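Local coordinates for protein nucleoporin nup120 (Schizosaccharomyces pombe, PDB 4GQ2) that serves as a structural component of the nuclear pore complex, whose nucleoporins build the pore and can also dock transiently associated transport factors, at residues Y493-K496 and R497-N501; F590-L593 and S594-Y598; V869-S872 and H873-Q876; I886-K889 and Y890-N894. All coordinates share one frame; numbering follows the deposited sequence.

Contact 1: Y493-K496 and R497-N501; sequences YEYK and RLLYN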
loop_
_atom_site.group_PDB
_atom_site.type_symbol
_atom_site.label_atom_id
_atom_site.label_comp_id
_atom_site.label_asym_id
_atom_site.label_seq_id
_atom_site.Cartn_x
_atom_site.Cartn_y
_atom_site.Cartn_z
ATOM N N TYR A 493 -26.818 -13.439 -1.488
ATOM C CA TYR A 493 -26.540 -13.110 -2.878
ATOM C C TYR A 493 -26.919 -11.669 -3.221
ATOM O O TYR A 493 -26.129 -10.958 -3.850
ATOM C CB TYR A 493 -27.261 -14.098 -3.804
ATOM C CG TYR A 493 -26.928 -13.970 -5.280
ATOM C CD1 TYR A 493 -27.445 -12.923 -6.048
ATOM C CD2 TYR A 493 -26.118 -14.911 -5.915
ATOM C CE1 TYR A 493 -27.149 -12.806 -7.397
ATOM C CE2 TYR A 493 -25.817 -14.804 -7.266
ATOM C CZ TYR A 493 -26.336 -13.749 -8.000
ATOM O OH TYR A 493 -26.045 -13.636 -9.339
ATOM N N GLU A 494 -28.118 -11.244 -2.823
ATOM C CA GLU A 494 -28.585 -9.876 -3.086
ATOM C C GLU A 494 -27.789 -8.829 -2.328
ATOM O O GLU A 494 -27.575 -7.717 -2.825
ATOM C CB GLU A 494 -30.066 -9.698 -2.733
ATOM C CG GLU A 494 -30.988 -9.542 -3.931
ATOM C CD GLU A 494 -30.649 -8.351 -4.810
ATOM O OE1 GLU A 494 -30.769 -7.195 -4.358
ATOM O OE2 GLU A 494 -30.276 -8.579 -5.976
ATOM N N TYR A 495 -27.396 -9.166 -1.104
ATOM C CA TYR A 495 -26.575 -8.262 -0.317
ATOM C C TYR A 495 -25.260 -7.977 -1.050
ATOM O O TYR A 495 -24.892 -6.815 -1.241
ATOM C CB TYR A 495 -26.307 -8.829 1.078
ATOM C CG TYR A 495 -25.443 -7.919 1.913
ATOM C CD1 TYR A 495 -25.944 -6.715 2.405
ATOM C CD2 TYR A 495 -24.117 -8.246 2.193
ATOM C CE1 TYR A 495 -25.153 -5.867 3.160
ATOM C CE2 TYR A 495 -23.320 -7.402 2.952
ATOM C CZ TYR A 495 -23.845 -6.217 3.430
ATOM O OH TYR A 495 -23.067 -5.376 4.187
ATOM N N LYS A 496 -24.587 -9.045 -1.482
ATOM C CA LYS A 496 -23.335 -8.938 -2.224
ATOM C C LYS A 496 -23.484 -8.013 -3.422
ATOM O O LYS A 496 -22.699 -7.078 -3.583
ATOM C CB LYS A 496 -22.832 -10.317 -2.654
ATOM C CG LYS A 496 -22.385 -11.189 -1.488
ATOM C CD LYS A 496 -22.007 -12.585 -1.954
ATOM C CE LYS A 496 -21.818 -13.540 -0.787
ATOM N NZ LYS A 496 -20.612 -13.225 0.034
ATOM N N ARG A 497 -24.513 -8.244 -4.233
ATOM C CA ARG A 497 -24.740 -7.450 -5.441
ATOM C C ARG A 497 -24.959 -5.966 -5.122
ATOM O O ARG A 497 -24.364 -5.086 -5.769
ATOM C CB ARG A 497 -25.911 -8.025 -6.254
ATOM C CG ARG A 497 -26.102 -7.398 -7.630
ATOM C CD ARG A 497 -27.356 -7.925 -8.329
ATOM N NE ARG A 497 -28.590 -7.515 -7.652
ATOM C CZ ARG A 497 -29.206 -6.347 -7.831
ATOM N NH1 ARG A 497 -28.729 -5.443 -8.686
ATOM N NH2 ARG A 497 -30.310 -6.080 -7.150
ATOM N N LEU A 498 -25.793 -5.683 -4.119
ATOM C CA LEU A 498 -26.076 -4.293 -3.749
ATOM C C LEU A 498 -24.849 -3.605 -3.133
ATOM O O LEU A 498 -24.584 -2.439 -3.419
ATOM C CB LEU A 498 -27.284 -4.199 -2.805
ATOM C CG LEU A 498 -28.679 -4.594 -3.311
ATOM C CD1 LEU A 498 -29.648 -4.626 -2.141
ATOM C CD2 LEU A 498 -29.195 -3.657 -4.395
ATOM N N LEU A 499 -24.104 -4.328 -2.298
ATOM C CA LEU A 499 -22.852 -3.809 -1.740
ATOM C C LEU A 499 -21.860 -3.465 -2.861
ATOM O O LEU A 499 -21.244 -2.397 -2.845
ATOM C CB LEU A 499 -22.236 -4.805 -0.742
ATOM C CG LEU A 499 -20.974 -4.421 0.053
ATOM C CD1 LEU A 499 -21.203 -3.236 0.981
ATOM C CD2 LEU A 499 -20.452 -5.607 0.853
ATOM N N TYR A 500 -21.731 -4.362 -3.836
ATOM C CA TYR A 500 -20.832 -4.165 -4.977
ATOM C C TYR A 500 -21.194 -2.889 -5.728
ATOM O O TYR A 500 -20.319 -2.065 -6.031
ATOM C CB TYR A 500 -20.884 -5.374 -5.930
ATOM C CG TYR A 500 -19.918 -5.289 -7.097
ATOM C CD1 TYR A 500 -20.207 -4.504 -8.216
ATOM C CD2 TYR A 500 -18.709 -5.977 -7.072
ATOM C CE1 TYR A 500 -19.315 -4.406 -9.272
ATOM C CE2 TYR A 500 -17.818 -5.898 -8.130
ATOM C CZ TYR A 500 -18.126 -5.117 -9.228
ATOM O OH TYR A 500 -17.229 -5.035 -10.268
ATOM N N ASN A 501 -22.485 -2.726 -6.016
ATOM C CA ASN A 501 -22.977 -1.580 -6.789
ATOM C C ASN A 501 -22.801 -0.247 -6.075
ATOM O O ASN A 501 -22.521 0.774 -6.711
ATOM C CB ASN A 501 -24.450 -1.773 -7.180
ATOM C CG ASN A 501 -24.659 -2.919 -8.160
ATOM O OD1 ASN A 501 -23.715 -3.420 -8.781
ATOM N ND2 ASN A 501 -25.905 -3.336 -8.307
#

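Contact 2: F590-L593 and S594-Y598; sequences FSTL and SEIRY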
loop_
_atom_site.group_PDB
_atom_site.type_symbol
_atom_site.label_atom_id
_atom_site.label_comp_id
_atom_site.label_asym_id
_atom_site.label_seq_id
_atom_site.Cartn_x
_atom_site.Cartn_y
_atom_site.Cartn_z
ATOM N N PHE A 590 -10.117 -12.087 -13.174
ATOM C CA PHE A 590 -9.638 -11.551 -11.900
ATOM C C PHE A 590 -9.669 -12.612 -10.802
ATOM O O PHE A 590 -8.720 -12.747 -10.031
ATOM C CB PHE A 590 -10.475 -10.337 -11.471
ATOM C CG PHE A 590 -10.124 -9.813 -10.101
ATOM C CD1 PHE A 590 -10.731 -10.334 -8.963
ATOM C CD2 PHE A 590 -9.169 -8.808 -9.947
ATOM C CE1 PHE A 590 -10.397 -9.866 -7.700
ATOM C CE2 PHE A 590 -8.834 -8.332 -8.685
ATOM C CZ PHE A 590 -9.450 -8.863 -7.558
ATOM N N SER A 591 -10.770 -13.355 -10.748
ATOM C CA SER A 591 -10.995 -14.373 -9.730
ATOM C C SER A 591 -10.020 -15.549 -9.866
ATOM O O SER A 591 -9.509 -16.053 -8.868
ATOM C CB SER A 591 -12.455 -14.843 -9.793
ATOM O OG SER A 591 -12.650 -16.062 -9.093
ATOM N N THR A 592 -9.770 -15.979 -11.099
ATOM C CA THR A 592 -8.805 -17.043 -11.365
ATOM C C THR A 592 -7.392 -16.566 -11.033
ATOM O O THR A 592 -6.621 -17.298 -10.416
ATOM C CB THR A 592 -8.875 -17.538 -12.833
ATOM O OG1 THR A 592 -10.192 -18.035 -13.118
ATOM C CG2 THR A 592 -7.873 -18.650 -13.085
ATOM N N LEU A 593 -7.068 -15.337 -11.435
ATOM C CA LEU A 593 -5.750 -14.748 -11.173
ATOM C C LEU A 593 -5.454 -14.684 -9.691
ATOM O O LEU A 593 -4.321 -14.917 -9.254
ATOM C CB LEU A 593 -5.654 -13.338 -11.756
ATOM C CG LEU A 593 -5.308 -13.245 -13.240
ATOM C CD1 LEU A 593 -5.155 -11.790 -13.672
ATOM C CD2 LEU A 593 -4.036 -14.033 -13.536
ATOM N N SER A 594 -6.492 -14.370 -8.923
ATOM C CA SER A 594 -6.372 -14.219 -7.487
ATOM C C SER A 594 -6.052 -15.569 -6.852
ATOM O O SER A 594 -5.293 -15.645 -5.877
ATOM C CB SER A 594 -7.655 -13.604 -6.927
ATOM O OG SER A 594 -7.602 -13.508 -5.523
ATOM N N GLU A 595 -6.608 -16.633 -7.425
ATOM C CA GLU A 595 -6.350 -17.991 -6.944
ATOM C C GLU A 595 -4.949 -18.455 -7.337
ATOM O O GLU A 595 -4.271 -19.148 -6.567
ATOM C CB GLU A 595 -7.409 -18.968 -7.469
ATOM C CG GLU A 595 -8.803 -18.702 -6.920
ATOM C CD GLU A 595 -9.818 -19.764 -7.302
ATOM O OE1 GLU A 595 -10.330 -19.722 -8.444
ATOM O OE2 GLU A 595 -10.123 -20.625 -6.445
ATOM N N ILE A 596 -4.525 -18.059 -8.539
ATOM C CA ILE A 596 -3.209 -18.399 -9.060
ATOM C C ILE A 596 -2.095 -17.766 -8.211
ATOM O O ILE A 596 -1.105 -18.432 -7.859
ATOM C CB ILE A 596 -3.100 -18.016 -10.548
ATOM C CG1 ILE A 596 -3.819 -19.064 -11.399
ATOM C CG2 ILE A 596 -1.649 -17.885 -10.981
ATOM C CD1 ILE A 596 -4.046 -18.651 -12.843
ATOM N N ARG A 597 -2.274 -16.498 -7.854
ATOM C CA ARG A 597 -1.269 -15.796 -7.064
ATOM C C ARG A 597 -1.160 -16.352 -5.642
ATOM O O ARG A 597 -0.073 -16.388 -5.065
ATOM C CB ARG A 597 -1.526 -14.295 -7.087
ATOM C CG ARG A 597 -1.387 -13.733 -8.494
ATOM C CD ARG A 597 -1.739 -12.254 -8.594
ATOM N NE ARG A 597 -1.427 -11.790 -9.942
ATOM C CZ ARG A 597 -2.029 -10.787 -10.570
ATOM N NH1 ARG A 597 -2.992 -10.103 -9.981
ATOM N NH2 ARG A 597 -1.659 -10.469 -11.804
ATOM N N TYR A 598 -2.281 -16.823 -5.107
ATOM C CA TYR A 598 -2.294 -17.529 -3.831
ATOM C C TYR A 598 -1.538 -18.860 -3.910
ATOM O O TYR A 598 -0.808 -19.204 -2.996
ATOM C CB TYR A 598 -3.740 -17.758 -3.361
ATOM C CG TYR A 598 -3.835 -18.638 -2.135
ATOM C CD1 TYR A 598 -3.811 -20.028 -2.252
ATOM C CD2 TYR A 598 -3.932 -18.081 -0.851
ATOM C CE1 TYR A 598 -3.885 -20.845 -1.133
ATOM C CE2 TYR A 598 -4.011 -18.892 0.275
ATOM C CZ TYR A 598 -3.990 -20.268 0.127
ATOM O OH TYR A 598 -4.072 -21.076 1.235
#

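Contact 3: V869-S872 and H873-Q876; sequences VLYS and HTSQ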
loop_
_atom_site.group_PDB
_atom_site.type_symbol
_atom_site.label_atom_id
_atom_site.label_comp_id
_atom_site.label_asym_id
_atom_site.label_seq_id
_atom_site.Cartn_x
_atom_site.Cartn_y
_atom_site.Cartn_z
ATOM N N VAL A 869 25.110 -19.017 14.723
ATOM C CA VAL A 869 26.485 -19.522 14.893
ATOM C C VAL A 869 27.447 -19.140 13.753
ATOM O O VAL A 869 28.636 -18.915 13.987
ATOM C CB VAL A 869 26.477 -21.045 15.191
ATOM C CG1 VAL A 869 27.710 -21.750 14.645
ATOM C CG2 VAL A 869 26.339 -21.276 16.685
ATOM N N LEU A 870 26.925 -19.037 12.536
ATOM C CA LEU A 870 27.747 -18.698 11.375
ATOM C C LEU A 870 27.769 -17.201 11.053
ATOM O O LEU A 870 28.310 -16.797 10.027
ATOM C CB LEU A 870 27.306 -19.512 10.148
ATOM C CG LEU A 870 27.351 -21.041 10.301
ATOM C CD1 LEU A 870 26.656 -21.753 9.144
ATOM C CD2 LEU A 870 28.782 -21.539 10.476
ATOM N N TYR A 871 27.223 -16.379 11.946
ATOM C CA TYR A 871 26.987 -14.964 11.642
ATOM C C TYR A 871 27.538 -13.984 12.686
ATOM O O TYR A 871 27.073 -12.850 12.800
ATOM C CB TYR A 871 25.485 -14.732 11.349
ATOM C CG TYR A 871 24.962 -15.648 10.260
ATOM C CD1 TYR A 871 25.063 -15.293 8.920
ATOM C CD2 TYR A 871 24.424 -16.896 10.567
ATOM C CE1 TYR A 871 24.617 -16.140 7.913
ATOM C CE2 TYR A 871 23.980 -17.753 9.570
ATOM C CZ TYR A 871 24.076 -17.371 8.244
ATOM O OH TYR A 871 23.635 -18.216 7.247
ATOM N N SER A 872 28.566 -14.408 13.417
ATOM C CA SER A 872 29.211 -13.549 14.421
ATOM C C SER A 872 30.139 -12.478 13.826
ATOM O O SER A 872 30.608 -11.592 14.545
ATOM C CB SER A 872 29.964 -14.394 15.453
ATOM O OG SER A 872 31.031 -15.114 14.856
ATOM N N HIS A 873 30.382 -12.546 12.517
ATOM C CA HIS A 873 31.259 -11.580 11.839
ATOM C C HIS A 873 30.543 -10.653 10.892
ATOM O O HIS A 873 31.020 -9.546 10.626
ATOM C CB HIS A 873 32.394 -12.300 11.110
ATOM C CG HIS A 873 33.266 -13.143 12.018
ATOM N ND1 HIS A 873 34.099 -12.604 12.934
ATOM C CD2 HIS A 873 33.409 -14.529 12.123
ATOM C CE1 HIS A 873 34.741 -13.592 13.592
ATOM N NE2 HIS A 873 34.318 -14.768 13.096
ATOM N N THR A 874 29.389 -11.097 10.390
ATOM C CA THR A 874 28.625 -10.398 9.344
ATOM C C THR A 874 28.295 -8.940 9.686
ATOM O O THR A 874 27.755 -8.640 10.758
ATOM C CB THR A 874 27.320 -11.153 9.016
ATOM O OG1 THR A 874 27.560 -12.564 9.055
ATOM C CG2 THR A 874 26.792 -10.763 7.638
ATOM N N SER A 875 28.610 -8.046 8.751
ATOM C CA SER A 875 28.505 -6.605 8.981
ATOM C C SER A 875 27.165 -5.985 8.580
ATOM O O SER A 875 26.740 -4.991 9.176
ATOM C CB SER A 875 29.636 -5.879 8.250
ATOM O OG SER A 875 29.557 -6.113 6.855
ATOM N N GLN A 876 26.507 -6.589 7.589
ATOM C CA GLN A 876 25.383 -5.967 6.875
ATOM C C GLN A 876 24.105 -5.698 7.684
ATOM O O GLN A 876 23.377 -4.726 7.399
ATOM C CB GLN A 876 25.029 -6.784 5.628
ATOM C CG GLN A 876 24.297 -5.968 4.572
ATOM C CD GLN A 876 23.633 -6.817 3.505
ATOM O OE1 GLN A 876 22.406 -6.864 3.413
ATOM N NE2 GLN A 876 24.440 -7.480 2.684
#

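Contact 4: I886-K889 and Y890-N894; sequences IAEK and YHHQN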
loop_
_atom_site.group_PDB
_atom_site.type_symbol
_atom_site.label_atom_id
_atom_site.label_comp_id
_atom_site.label_asym_id
_atom_site.label_seq_id
_atom_site.Cartn_x
_atom_site.Cartn_y
_atom_site.Cartn_z
ATOM N N ILE A 886 28.389 -10.038 22.143
ATOM C CA ILE A 886 28.615 -11.192 23.003
ATOM C C ILE A 886 29.646 -12.137 22.377
ATOM O O ILE A 886 30.541 -12.622 23.068
ATOM C CB ILE A 886 27.286 -11.915 23.326
ATOM C CG1 ILE A 886 26.442 -11.050 24.280
ATOM C CG2 ILE A 886 27.537 -13.296 23.929
ATOM C CD1 ILE A 886 24.991 -11.476 24.414
ATOM N N ALA A 887 29.535 -12.371 21.069
ATOM C CA ALA A 887 30.466 -13.246 20.362
ATOM C C ALA A 887 31.902 -12.725 20.429
ATOM O O ALA A 887 32.840 -13.503 20.633
ATOM C CB ALA A 887 30.039 -13.424 18.919
ATOM N N GLU A 888 32.061 -11.413 20.259
ATOM C CA GLU A 888 33.369 -10.770 20.325
ATOM C C GLU A 888 33.939 -10.821 21.742
ATOM O O GLU A 888 35.124 -11.113 21.931
ATOM C CB GLU A 888 33.299 -9.321 19.844
ATOM C CG GLU A 888 34.662 -8.753 19.470
ATOM C CD GLU A 888 34.732 -7.240 19.556
ATOM O OE1 GLU A 888 33.680 -6.594 19.764
ATOM O OE2 GLU A 888 35.848 -6.695 19.415
ATOM N N LYS A 889 33.088 -10.540 22.729
ATOM C CA LYS A 889 33.483 -10.588 24.136
ATOM C C LYS A 889 34.097 -11.943 24.501
ATOM O O LYS A 889 35.067 -12.010 25.254
ATOM C CB LYS A 889 32.287 -10.273 25.041
ATOM C CG LYS A 889 32.665 -9.931 26.472
ATOM C CD LYS A 889 31.465 -9.477 27.286
ATOM C CE LYS A 889 31.026 -8.072 26.907
ATOM N NZ LYS A 889 29.753 -7.703 27.583
ATOM N N TYR A 890 33.552 -13.012 23.932
ATOM C CA TYR A 890 34.018 -14.366 24.236
ATOM C C TYR A 890 34.805 -15.024 23.093
ATOM O O TYR A 890 34.776 -16.248 22.912
ATOM C CB TYR A 890 32.853 -15.209 24.776
ATOM C CG TYR A 890 32.143 -14.476 25.910
ATOM C CD1 TYR A 890 32.844 -14.089 27.058
ATOM C CD2 TYR A 890 30.794 -14.133 25.822
ATOM C CE1 TYR A 890 32.222 -13.396 28.085
ATOM C CE2 TYR A 890 30.160 -13.444 26.850
ATOM C CZ TYR A 890 30.879 -13.080 27.981
ATOM O OH TYR A 890 30.264 -12.400 29.010
ATOM N N HIS A 891 35.509 -14.180 22.331
ATOM C CA HIS A 891 36.493 -14.596 21.309
ATOM C C HIS A 891 35.958 -15.549 20.275
ATOM O O HIS A 891 36.639 -16.507 19.887
ATOM C CB HIS A 891 37.744 -15.175 21.974
ATOM C CG HIS A 891 38.096 -14.511 23.282
ATOM N ND1 HIS A 891 38.693 -13.306 23.345
ATOM C CD2 HIS A 891 37.886 -14.915 24.599
ATOM C CE1 HIS A 891 38.868 -12.960 24.635
ATOM N NE2 HIS A 891 38.373 -13.946 25.401
ATOM N N HIS A 892 34.728 -15.296 19.828
ATOM C CA HIS A 892 34.071 -16.111 18.802
ATOM C C HIS A 892 34.213 -17.595 19.036
ATOM O O HIS A 892 34.398 -18.384 18.104
ATOM C CB HIS A 892 34.523 -15.685 17.407
ATOM C CG HIS A 892 34.270 -14.224 17.119
ATOM N ND1 HIS A 892 33.237 -13.802 16.370
ATOM C CD2 HIS A 892 34.938 -13.080 17.549
ATOM C CE1 HIS A 892 33.253 -12.457 16.303
ATOM N NE2 HIS A 892 34.294 -12.017 17.027
ATOM N N GLN A 893 34.101 -17.972 20.308
ATOM C CA GLN A 893 34.172 -19.357 20.745
ATOM C C GLN A 893 32.893 -19.654 21.504
ATOM O O GLN A 893 32.281 -18.738 22.071
ATOM C CB GLN A 893 35.351 -19.533 21.699
ATOM C CG GLN A 893 36.254 -20.710 21.383
ATOM C CD GLN A 893 37.504 -20.288 20.636
ATOM O OE1 GLN A 893 38.614 -20.425 21.150
ATOM N NE2 GLN A 893 37.333 -19.760 19.424
ATOM N N ASN A 894 32.504 -20.930 21.527
ATOM C CA ASN A 894 31.266 -21.371 22.176
ATOM C C ASN A 894 30.082 -20.574 21.647
ATOM O O ASN A 894 29.343 -19.940 22.407
ATOM C CB ASN A 894 31.358 -21.220 23.698
ATOM C CG ASN A 894 32.302 -22.218 24.339
ATOM O OD1 ASN A 894 32.225 -23.419 24.086
ATOM N ND2 ASN A 894 33.177 -21.724 25.207
#

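Contact 1: Y493-K496 and R497-N501
Tyr-493 and Arg-497 are joined by the first main-chain bond of this helical turn: Arg-497 N donates to Tyr-493 O at 3.2 Å. One residue on, Glu-494 carries a salt bridge, i to i+3 along the helix. Arg-497 grips it side-on: NE reaches Glu-494 OE2 at 2.6 Å and NH2 reaches the same oxygen at 2.8 Å, so a single carboxylate atom takes two donors on its syn side. That oxygen lies within 3° of the guanidinium plane, yet the carboxylate plane is turned 42° from it, and the further bond from Arg-497 NH2 to Glu-494 OE1 is weak. The bend at chi3 of Arg-497 (67°) folds its chain back alongside the glutamate. Leu-498 CG lies 3.5 Å from the other oxygen, Glu-494 OE1. An alanine in place of Glu-494 would probably leave the guanidinium without its charged mate and let it turn away from the helix. Next, Tyr-495 O receives Leu-499 N at 2.8 Å, while the methyl Leu-499 CD2 approaches Tyr-495 CE2 obliquely at 4.0 Å. Lys-496 O takes Tyr-500 N at 2.9 Å; the lysine's ammonium is instead hydrogen-bonded to the backbone of a chain of another protein. The stretch opens helix 492-515, part of whose buried side rests on helix 419-428, with Lys-496 against Ile-419, Leu-499 against Ser-420 and the Tyr-500 ring edge-to-face with Trp-423, while Tyr-495 packs on the loop residues Ile-479 and Ile-481.

Contact 2: F590-L593 and S594-Y598
The first turns of helix 590-605 bring Thr-592 against Ile-596 and Leu-593 against Arg-597, both pairs spaced i to i+4. The main chain sets this spacing: Ile-596 N bonds Thr-592 O at 2.9 Å, and Arg-597 N bonds Leu-593 O at 2.9 Å. The bond from Glu-595 N to Ser-591 O is longer, 3.3 Å, and Glu-595 N makes a weak second one to Thr-592 O. Among the side chains, Thr-592 CG2, anti to its own nitrogen, meets Ile-596 CD1 at 3.8 Å in an apolar methyl pair. Leu-593 CD1 sits over one face of the Arg-597 guanidinium, 4.2 Å from NH2. The arginine chain is extended from CG to NE (chi3 174°), with CG only 3.3 Å from Leu-593 O, and this reach carries the charge to a salt bridge with Glu-694 on helix 672-703. Ile-596 packs against Phe-619 of helix 612-624 and Phe-698 of helix 672-703, whereas Ser-594 OG bonds Ser-415 and Ser-416. The i to i+4 pairing is that of any alpha-helix; here the helix lies against helices 612-624 and 672-703, in the alpha-helical part of the chain.

Contact 3: V869-S872 and H873-Q876
Tyr-871 and Thr-874 run alongside each other in the same direction, in the loop between helices 856-864 and 881-889. The threonine hydroxyl does the touching: OG1 comes to the edge of the tyrosine ring, 3.7 Å from Tyr-871 CD1, and lies 3.6 Å from Tyr-871 CA. With Tyr-871 CG anti to its carbonyl carbon (chi1 -54°), the ring runs beside the hydroxyl, and it also touches Pro-840 and Ile-841 of helix 840-852. In Ser-872 a chi1 of 64° places OG in the staggered position between the backbone N and the carbonyl carbon, a usual one for serine. From there the hydroxyl overlies one face of the next residue's ring, 3.6 Å above the plane of His-873 and displaced from the ring centre. Ser-872 OG meets the ring at 3.7 Å from His-873 CD2, a van der Waals contact from above the face. The hydroxyl's strong partner is instead His-892 ND1, beyond the loop; the His-873 ring stacks on that same histidine. Main-chain carbonyls are anchored too, since Tyr-871 O and Thr-874 O both accept from the amide nitrogen of Gln-884 on helix 881-889. Within the eight residues the side-chain chemistry is therefore van der Waals contact, whereas the polar links reach outward, to helix 881-889 and the turn that follows it, and probably help to fix the loop's shape.

Contact 4: I886-K889 and Y890-N894
Helix 881-889 ends in a Schellman motif, in which His-892 N bonds Ala-887 O at 2.7 Å and His-891 N bonds Glu-888 O at 3.1 Å, with His-891, at positive phi (55°), as the C-prime residue. Just before it, Tyr-890 N still reaches Ile-886 O in helical fashion. Within the turn, two side chains touch the Tyr-890 ring. Lys-889 CG lies over one face in a CH-pi contact, 4.0 Å from the centroid and 19° off the ring normal, and the lysine chain continues alongside, its CD 3.6 Å from Tyr-890 OH. Ile-886 CG2 adds an apolar touch at Tyr-890 CD2, 3.9 Å away. The ring further packs on Leu-934 and Ala-937 of helix 932-949, joining this helix end to the last helix of the chain. A serine in place of Tyr-890 would probably open a gap beside Ile-886 and Leu-934 and leave the lysine methylenes without a ring to lie on. His-892, with CG anti to its carbonyl carbon (chi1 -57°), folds its ring back across the helix end while ND1 bonds Ser-872. One face of that ring meets the backbone, with Ala-887 O 3.7 Å above its plane.

From the N terminus the four contacts follow in series, none nesting or crossing, and each is local in sequence, so no long loop is closed by any of them. Contact 1 starts helix 492-515, in sequence belonging to the beta-propeller domain family; contact 2 starts helix 590-605. Their centres are about 21 Å apart without touching, but Phe-408 meets both Tyr-500 of contact 1 and Phe-590 of contact 2. Contacts 3 and 4 belong to the HEAT-repeat region, with contact 3 about 55 Å from contact 1 between centres. These two do touch: Ser-872 CB packs 3.6 Å from Ala-887 CB, tying the loop before helix 881-889 to that helix's C-terminal end.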